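Local coordinates for protein BSU-2 beta-lactamase (PDB 6W5E) that probably hydrolyses beta-lactam antibiotics through an acyl-enzyme, as a class D serine beta-lactamase of a Gram-positive bacterium, at residues N64-R67 and A68-Q72; G248-A251 and K252-V256; L173-E176 and T177-K181. All blocks are in the same frame, centred on the assembly; numbering follows the deposited sequence.

Interaction 1: N64-R67 and A68-Q72; sequences NRKR and ANQRQ
Ala68 N donates to Asn64 O at 3.0 Å and closes a single, N-capped turn of helix on the protein surface. Asn64 is the N-cap. Its OD1 accepts from Arg67 N at 3.1 Å in an almost straight bond, although the donor stands well above the carbonyl plane. Asn64 ND2 bonds Gly48 O and so ties the cap to strand 48-54. The Ala68 side chain touches Thr49 and Leu173.

At Asn69 the turn tightens. Asn69 N bonds Lys66 O at 3.2 Å and makes a weak second bond to Arg65 O. The bend at chi2, 80°, brings Arg65 CD to 3.5 Å from Asn69 ND2; a second bend at chi3, 45°, turns the guanidinium beyond it. One water joins the two ends: it accepts from Arg65 NH1 at 2.9 Å, in the guanidinium plane, and from Asn69 ND2.

Gln70 ends the turn with its N on Arg67 O. Its side chain folds back, and CG rests 3.3 Å from Lys66 O.

Gln72 returns toward Arg67. Its NE2 bonds Gln70 O at 3.3 Å and also Asn243 OD1, which accepts from Arg67 NE as well. Arg67 NH1 hydrogen-bonds a malonate ion, probably from the crystallisation liquor. Gln72 CD lies over one face of the Arg67 guanidinium, with the amide plane 89° from it and OE1 3.1 Å from NH2, at an angle too poor for a hydrogen bond.

Interaction 2: G248-A251 and K252-V256; sequences GTKA and KNITV
The Asn253 amide lies flat over the carbonyl oxygen of Thr249: CG is 3.3 Å from Thr249 O, which sits under one face. On the same side of the amide plane, Thr249 CG2 lies 3.7 Å from Asn253 ND2. These two side chains run side by side and point the same way. Asn253 CG is placed there by chi1 -70°, which sets it beside its own backbone N. That N donates to the same Thr249 O at 2.8 Å.

The carbonyl of Ala251 is approached from both faces. Thr255 N comes from one at 3.0 Å and Thr255 OG1 from the other at 2.8 Å. The hydroxyl is also bonded to Thr242 OG1, so this buried group links the helix to strand 236-244.

Ile254 N bonds Lys250 O, and the side chains of the two residues meet through carbon. Lys250 bends at chi2, and its CE comes within 4.0 Å of Ile254 CD1. Lys252 runs out fully extended to Gln203 OE1.

Ala251 and Thr255 face the sheet and touch Phe227. Near the first turn, Gly248 N bonds Thr217 OG1. This is the start of the C-terminal helix that packs against the central antiparallel sheet in the serine beta-lactamase fold.

Interaction 3: L173-E176 and T177-K181; sequences LEQE and TFLEK
Leu173 O is gripped twice by Thr177. The backbone N donates from one face of the carbonyl plane at 3.0 Å, and OG1 donates from the other at 3.2 Å. The hydroxyl reaches back because chi1 of -65° places OG1 beside its own backbone N. Thr177 thus spends its hydroxyl on the helix itself, although the residue is exposed.

The next turns are regular. Phe178 N bonds Glu174 O. Leu179 N meets Gln175 O at 2.9 Å, nearly along the C=O axis, and Glu180 N bonds Glu176 O at 2.8 Å.

Gln175 O also has carbon neighbours. Leu179 CG lies 3.4 Å from it, and the oxygen stands at the edge of the Phe178 ring, near the ring plane. The Leu179 side chain goes on to Val239, Val241 and Val228 of the sheet. Phe178 instead takes CG anti to its backbone N, chi1 167°, and its side chain packs on Leu187.

Glu176 and Glu180 lie one turn apart, and their carboxylate planes are 63° apart. Glu176 was modelled in two conformers. In one of them its OE2 comes to 2.7 Å from Glu180 OE1. A shared proton could explain so close a pair, but the approach is doubtful because it depends on the conformer. Glu180 OE2 has a salt bridge to Lys184, and both glutamates touch His53.

Glu174 OE1 accepts from Ser171 N just before the segment, and OE2 pairs with Arg71. Gln175 NE2 bonds Thr77 OG1, two residues before the carboxylated Lys79 that marks class D enzymes. Through Leu179, helix 172-184 packs on the central antiparallel sheet of the serine beta-lactamase fold, and Gln175 probably ties it to the segment carrying the active-site lysine.

Interactions 1 and 3 touch, with centres about 13 Å apart. Arg71 NH2 makes a salt bridge to Glu174 OE2 at 2.7 Å, and Ala68 O probably accepts from Leu173 N at 3.1 Å. Interaction 2 touches neither: its nearest atoms are about 9 Å from interaction 1 and about 10 Å from interaction 3. The central sheet relates interactions 2 and 3: helix 248-261 meets Phe240 and Thr242, helix 172-184 meets Val239 and Val241, so alternate residues of one strand serve opposite faces. Through Gln175 and Thr77, interaction 3 probably connects to the segment of the carboxylated Lys79. Malonate, probably from the crystallisation liquor, lies about 3 Å from the Arg67 side chain and about 4 Å from Gly248.

Interaction 1: N64-R67 and A68-Q72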
loop_
_atom_site.group_PDB
_atom_site.type_symbol
_atom_site.label_atom_id
_atom_site.label_comp_id
_atom_site.label_asym_id
_atom_site.label_seq_id
_atom_site.Cartn_x
_atom_site.Cartn_y
_atom_site.Cartn_z
ATOM N N ASN A 64 11.244 3.009 15.276
ATOM C CA ASN A 64 10.732 1.811 15.940
ATOM C C ASN A 64 11.119 0.551 15.172
ATOM O O ASN A 64 10.294 -0.075 14.488
ATOM C CB ASN A 64 9.225 1.896 16.216
ATOM C CG ASN A 64 8.751 0.833 17.184
ATOM O OD1 ASN A 64 9.459 -0.140 17.447
ATOM N ND2 ASN A 64 7.547 1.004 17.707
ATOM N N ARG A 65 12.382 0.158 15.325
ATOM C CA ARG A 65 12.921 -0.981 14.590
ATOM C C ARG A 65 12.213 -2.281 14.966
ATOM O O ARG A 65 11.976 -3.138 14.102
ATOM C CB ARG A 65 14.425 -1.063 14.864
ATOM C CG ARG A 65 15.107 -2.326 14.417
ATOM C CD ARG A 65 15.387 -2.293 12.928
ATOM N NE ARG A 65 15.937 -1.014 12.489
ATOM C CZ ARG A 65 16.564 -0.838 11.330
ATOM N NH1 ARG A 65 16.731 -1.868 10.507
ATOM N NH2 ARG A 65 17.025 0.358 10.997
ATOM N N LYS A 66 11.870 -2.453 16.248
ATOM C CA LYS A 66 11.192 -3.679 16.664
ATOM C C LYS A 66 9.887 -3.867 15.906
ATOM O O LYS A 66 9.640 -4.930 15.321
ATOM C CB LYS A 66 10.918 -3.655 18.166
ATOM C CG LYS A 66 10.177 -4.898 18.643
ATOM C CD LYS A 66 9.948 -4.875 20.148
ATOM C CE LYS A 66 11.020 -5.667 20.879
ATOM N NZ LYS A 66 10.861 -5.578 22.353
ATOM N N ARG A 67 9.038 -2.838 15.900
ATOM C CA ARG A 67 7.763 -2.954 15.210
ATOM C C ARG A 67 7.952 -3.058 13.702
ATOM O O ARG A 67 7.177 -3.750 13.026
ATOM C CB ARG A 67 6.840 -1.793 15.585
ATOM C CG ARG A 67 5.425 -2.014 15.105
ATOM C CD ARG A 67 4.442 -0.994 15.626
ATOM N NE ARG A 67 3.157 -1.177 14.968
ATOM C CZ ARG A 67 2.085 -1.722 15.535
ATOM N NH1 ARG A 67 2.122 -2.137 16.795
ATOM N NH2 ARG A 67 0.977 -1.854 14.831
ATOM N N ALA A 68 8.983 -2.407 13.162
ATOM C CA ALA A 68 9.250 -2.480 11.732
ATOM C C ALA A 68 9.524 -3.905 11.280
ATOM O O ALA A 68 9.281 -4.236 10.112
ATOM C CB ALA A 68 10.419 -1.567 11.363
ATOM N N ASN A 69 9.991 -4.762 12.183
ATOM C CA ASN A 69 10.321 -6.139 11.851
ATOM C C ASN A 69 9.212 -7.127 12.184
ATOM O O ASN A 69 9.381 -8.323 11.946
ATOM C CB ASN A 69 11.625 -6.547 12.546
ATOM C CG ASN A 69 12.844 -6.105 11.772
ATOM O OD1 ASN A 69 12.958 -6.375 10.575
ATOM N ND2 ASN A 69 13.739 -5.381 12.433
ATOM N N GLN A 70 8.080 -6.666 12.715
ATOM C CA GLN A 70 6.991 -7.560 13.090
ATOM C C GLN A 70 6.041 -7.737 11.912
ATOM O O GLN A 70 5.456 -6.759 11.425
ATOM C CB GLN A 70 6.224 -7.016 14.288
ATOM C CG GLN A 70 7.031 -6.994 15.558
ATOM C CD GLN A 70 7.426 -8.383 16.036
ATOM O OE1 GLN A 70 6.676 -9.354 15.877
ATOM N NE2 GLN A 70 8.605 -8.484 16.638
ATOM N N ARG A 71 5.870 -8.982 11.472
ATOM C CA ARG A 71 4.937 -9.263 10.392
ATOM C C ARG A 71 3.509 -9.053 10.867
ATOM O O ARG A 71 3.131 -9.493 11.956
ATOM C CB ARG A 71 5.116 -10.689 9.886
ATOM C CG ARG A 71 6.366 -10.876 9.069
ATOM C CD ARG A 71 6.390 -12.242 8.442
ATOM N NE ARG A 71 7.411 -12.306 7.406
ATOM C CZ ARG A 71 7.930 -13.435 6.942
ATOM N NH1 ARG A 71 7.532 -14.612 7.428
ATOM N NH2 ARG A 71 8.849 -13.383 5.993
ATOM N N GLN A 72 2.715 -8.370 10.046
ATOM C CA GLN A 72 1.340 -8.044 10.388
ATOM C C GLN A 72 0.471 -8.258 9.159
ATOM O O GLN A 72 0.962 -8.289 8.030
ATOM C CB GLN A 72 1.247 -6.605 10.910
ATOM C CG GLN A 72 2.016 -6.406 12.213
ATOM C CD GLN A 72 2.177 -4.959 12.570
ATOM O OE1 GLN A 72 1.200 -4.279 12.882
ATOM N NE2 GLN A 72 3.417 -4.469 12.530
HETATM O O HOH W 1 16.091 -4.688 10.642
#

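Interaction 2: G248-A251 and K252-V256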
loop_
_atom_site.group_PDB
_atom_site.type_symbol
_atom_site.label_atom_id
_atom_site.label_comp_id
_atom_site.label_asym_id
_atom_site.label_seq_id
_atom_site.Cartn_x
_atom_site.Cartn_y
_atom_site.Cartn_z
ATOM N N GLY A 248 -6.123 3.169 9.407
ATOM C CA GLY A 248 -5.351 3.593 8.250
ATOM C C GLY A 248 -5.389 5.092 8.038
ATOM O O GLY A 248 -4.422 5.676 7.542
ATOM N N THR A 249 -6.497 5.737 8.417
ATOM C CA THR A 249 -6.564 7.196 8.363
ATOM C C THR A 249 -5.520 7.817 9.278
ATOM O O THR A 249 -4.835 8.772 8.893
ATOM C CB THR A 249 -7.969 7.663 8.743
ATOM O OG1 THR A 249 -8.889 7.225 7.739
ATOM C CG2 THR A 249 -8.023 9.178 8.852
ATOM N N LYS A 250 -5.377 7.273 10.489
ATOM C CA LYS A 250 -4.333 7.750 11.392
ATOM C C LYS A 250 -2.953 7.562 10.775
ATOM O O LYS A 250 -2.112 8.467 10.822
ATOM C CB LYS A 250 -4.430 7.032 12.740
ATOM C CG LYS A 250 -3.359 7.451 13.744
ATOM C CD LYS A 250 -3.488 8.912 14.156
ATOM C CE LYS A 250 -2.674 9.197 15.410
ATOM N NZ LYS A 250 -2.814 10.600 15.875
ATOM N N ALA A 251 -2.695 6.382 10.196
ATOM C CA ALA A 251 -1.408 6.146 9.549
ATOM C C ALA A 251 -1.162 7.156 8.435
ATOM O O ALA A 251 -0.050 7.678 8.290
ATOM C CB ALA A 251 -1.365 4.721 8.999
ATOM N N LYS A 252 -2.191 7.453 7.640
ATOM C CA LYS A 252 -2.021 8.400 6.546
ATOM C C LYS A 252 -1.779 9.806 7.076
ATOM O O LYS A 252 -0.910 10.522 6.571
ATOM C CB LYS A 252 -3.251 8.376 5.637
ATOM C CG LYS A 252 -3.141 9.300 4.424
ATOM C CD LYS A 252 -4.399 9.253 3.574
ATOM C CE LYS A 252 -4.272 10.189 2.389
ATOM N NZ LYS A 252 -5.493 10.190 1.524
ATOM N N ASN A 253 -2.538 10.217 8.096
ATOM C CA ASN A 253 -2.352 11.556 8.647
ATOM C C ASN A 253 -0.957 11.724 9.239
ATOM O O ASN A 253 -0.340 12.787 9.103
ATOM C CB ASN A 253 -3.427 11.854 9.695
ATOM C CG ASN A 253 -4.800 12.020 9.084
ATOM O OD1 ASN A 253 -4.932 12.204 7.874
ATOM N ND2 ASN A 253 -5.834 11.967 9.922
ATOM N N ILE A 254 -0.443 10.682 9.901
ATOM C CA ILE A 254 0.921 10.732 10.424
ATOM C C ILE A 254 1.912 10.897 9.281
ATOM O O ILE A 254 2.828 11.729 9.338
ATOM C CB ILE A 254 1.221 9.469 11.255
ATOM C CG1 ILE A 254 0.546 9.546 12.631
ATOM C CG2 ILE A 254 2.727 9.268 11.387
ATOM C CD1 ILE A 254 0.605 8.251 13.392
ATOM N N THR A 255 1.743 10.102 8.225
ATOM C CA THR A 255 2.665 10.152 7.098
ATOM C C THR A 255 2.665 11.532 6.468
ATOM O O THR A 255 3.722 12.110 6.203
ATOM C CB THR A 255 2.261 9.113 6.052
ATOM O OG1 THR A 255 2.183 7.813 6.649
ATOM C CG2 THR A 255 3.275 9.084 4.923
ATOM N N VAL A 256 1.475 12.072 6.202
ATOM C CA VAL A 256 1.380 13.392 5.587
ATOM C C VAL A 256 2.035 14.451 6.468
ATOM O O VAL A 256 2.753 15.325 5.969
ATOM C CB VAL A 256 -0.084 13.714 5.238
ATOM C CG1 VAL A 256 -0.238 15.176 4.866
ATOM C CG2 VAL A 256 -0.550 12.805 4.091
#

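Interaction 3: L173-E176 and T177-K181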
loop_
_atom_site.group_PDB
_atom_site.type_symbol
_atom_site.label_atom_id
_atom_site.label_comp_id
_atom_site.label_asym_id
_atom_site.label_seq_id
_atom_site.Cartn_x
_atom_site.Cartn_y
_atom_site.Cartn_z
ATOM N N LEU A 173 9.074 -3.485 7.155
ATOM C CA LEU A 173 10.298 -3.454 6.359
ATOM C C LEU A 173 10.155 -4.277 5.081
ATOM O O LEU A 173 10.667 -3.882 4.027
ATOM C CB LEU A 173 11.493 -3.921 7.192
ATOM C CG LEU A 173 12.103 -2.806 8.045
ATOM C CD1 LEU A 173 13.042 -3.357 9.116
ATOM C CD2 LEU A 173 12.808 -1.782 7.156
ATOM N N GLU A 174 9.451 -5.415 5.147
ATOM C CA GLU A 174 9.212 -6.205 3.939
ATOM C C GLU A 174 8.319 -5.454 2.955
ATOM O O GLU A 174 8.510 -5.551 1.733
ATOM C CB GLU A 174 8.607 -7.564 4.301
ATOM C CG GLU A 174 9.604 -8.535 4.928
ATOM C CD GLU A 174 8.969 -9.814 5.445
ATOM O OE1 GLU A 174 7.845 -9.763 5.990
ATOM O OE2 GLU A 174 9.607 -10.882 5.299
ATOM N N GLN A 175 7.336 -4.709 3.467
ATOM C CA GLN A 175 6.537 -3.845 2.603
ATOM C C GLN A 175 7.415 -2.802 1.920
ATOM O O GLN A 175 7.254 -2.543 0.720
ATOM C CB GLN A 175 5.437 -3.166 3.413
ATOM C CG GLN A 175 4.275 -4.079 3.784
ATOM C CD GLN A 175 2.979 -3.708 3.075
ATOM O OE1 GLN A 175 2.987 -3.293 1.923
ATOM N NE2 GLN A 175 1.862 -3.865 3.765
ATOM N N GLU A 176 8.349 -2.196 2.666
ATOM C CA GLU A 176 9.251 -1.214 2.066
ATOM C C GLU A 176 10.043 -1.830 0.923
ATOM O O GLU A 176 10.214 -1.208 -0.130
ATOM C CB GLU A 176 10.212 -0.631 3.107
ATOM C CG GLU A 176 11.053 0.555 2.576
ATOM C CD GLU A 176 12.209 0.161 1.622
ATOM O OE1 GLU A 176 12.723 -0.972 1.725
ATOM O OE2 GLU A 176 12.610 0.980 0.760
ATOM N N THR A 177 10.570 -3.038 1.135
ATOM C CA THR A 177 11.383 -3.691 0.118
ATOM C C THR A 177 10.587 -3.881 -1.158
ATOM O O THR A 177 11.062 -3.565 -2.256
ATOM C CB THR A 177 11.875 -5.027 0.669
ATOM O OG1 THR A 177 12.747 -4.757 1.767
ATOM C CG2 THR A 177 12.609 -5.854 -0.397
ATOM N N PHE A 178 9.354 -4.367 -1.023
ATOM C CA PHE A 178 8.491 -4.558 -2.180
ATOM C C PHE A 178 8.197 -3.231 -2.866
ATOM O O PHE A 178 8.316 -3.110 -4.092
ATOM C CB PHE A 178 7.194 -5.227 -1.734
ATOM C CG PHE A 178 6.112 -5.201 -2.773
ATOM C CD1 PHE A 178 6.216 -5.956 -3.934
ATOM C CD2 PHE A 178 5.002 -4.397 -2.598
ATOM C CE1 PHE A 178 5.224 -5.909 -4.895
ATOM C CE2 PHE A 178 4.009 -4.348 -3.553
ATOM C CZ PHE A 178 4.119 -5.108 -4.705
ATOM N N LEU A 179 7.809 -2.218 -2.089
ATOM C CA LEU A 179 7.422 -0.939 -2.686
ATOM C C LEU A 179 8.604 -0.215 -3.319
ATOM O O LEU A 179 8.418 0.548 -4.272
ATOM C CB LEU A 179 6.733 -0.055 -1.644
ATOM C CG LEU A 179 5.351 -0.586 -1.243
ATOM C CD1 LEU A 179 4.904 0.102 0.025
ATOM C CD2 LEU A 179 4.323 -0.400 -2.362
ATOM N N GLU A 180 9.816 -0.422 -2.802
ATOM C CA GLU A 180 10.990 0.148 -3.447
ATOM C C GLU A 180 11.196 -0.456 -4.833
ATOM O O GLU A 180 11.561 0.251 -5.782
ATOM C CB GLU A 180 12.217 -0.093 -2.567
ATOM C CG GLU A 180 13.504 0.395 -3.173
ATOM C CD GLU A 180 14.693 0.240 -2.246
ATOM O OE1 GLU A 180 14.504 0.180 -1.006
ATOM O OE2 GLU A 180 15.829 0.173 -2.770
ATOM N N LYS A 181 10.977 -1.766 -4.969
ATOM C CA LYS A 181 11.063 -2.398 -6.283
ATOM C C LYS A 181 9.995 -1.862 -7.230
ATOM O O LYS A 181 10.263 -1.659 -8.422
ATOM C CB LYS A 181 10.944 -3.913 -6.145
ATOM C CG LYS A 181 12.052 -4.532 -5.320
ATOM C CD LYS A 181 11.747 -6.000 -5.041
ATOM C CE LYS A 181 12.862 -6.684 -4.272
ATOM N NZ LYS A 181 12.383 -7.989 -3.739
#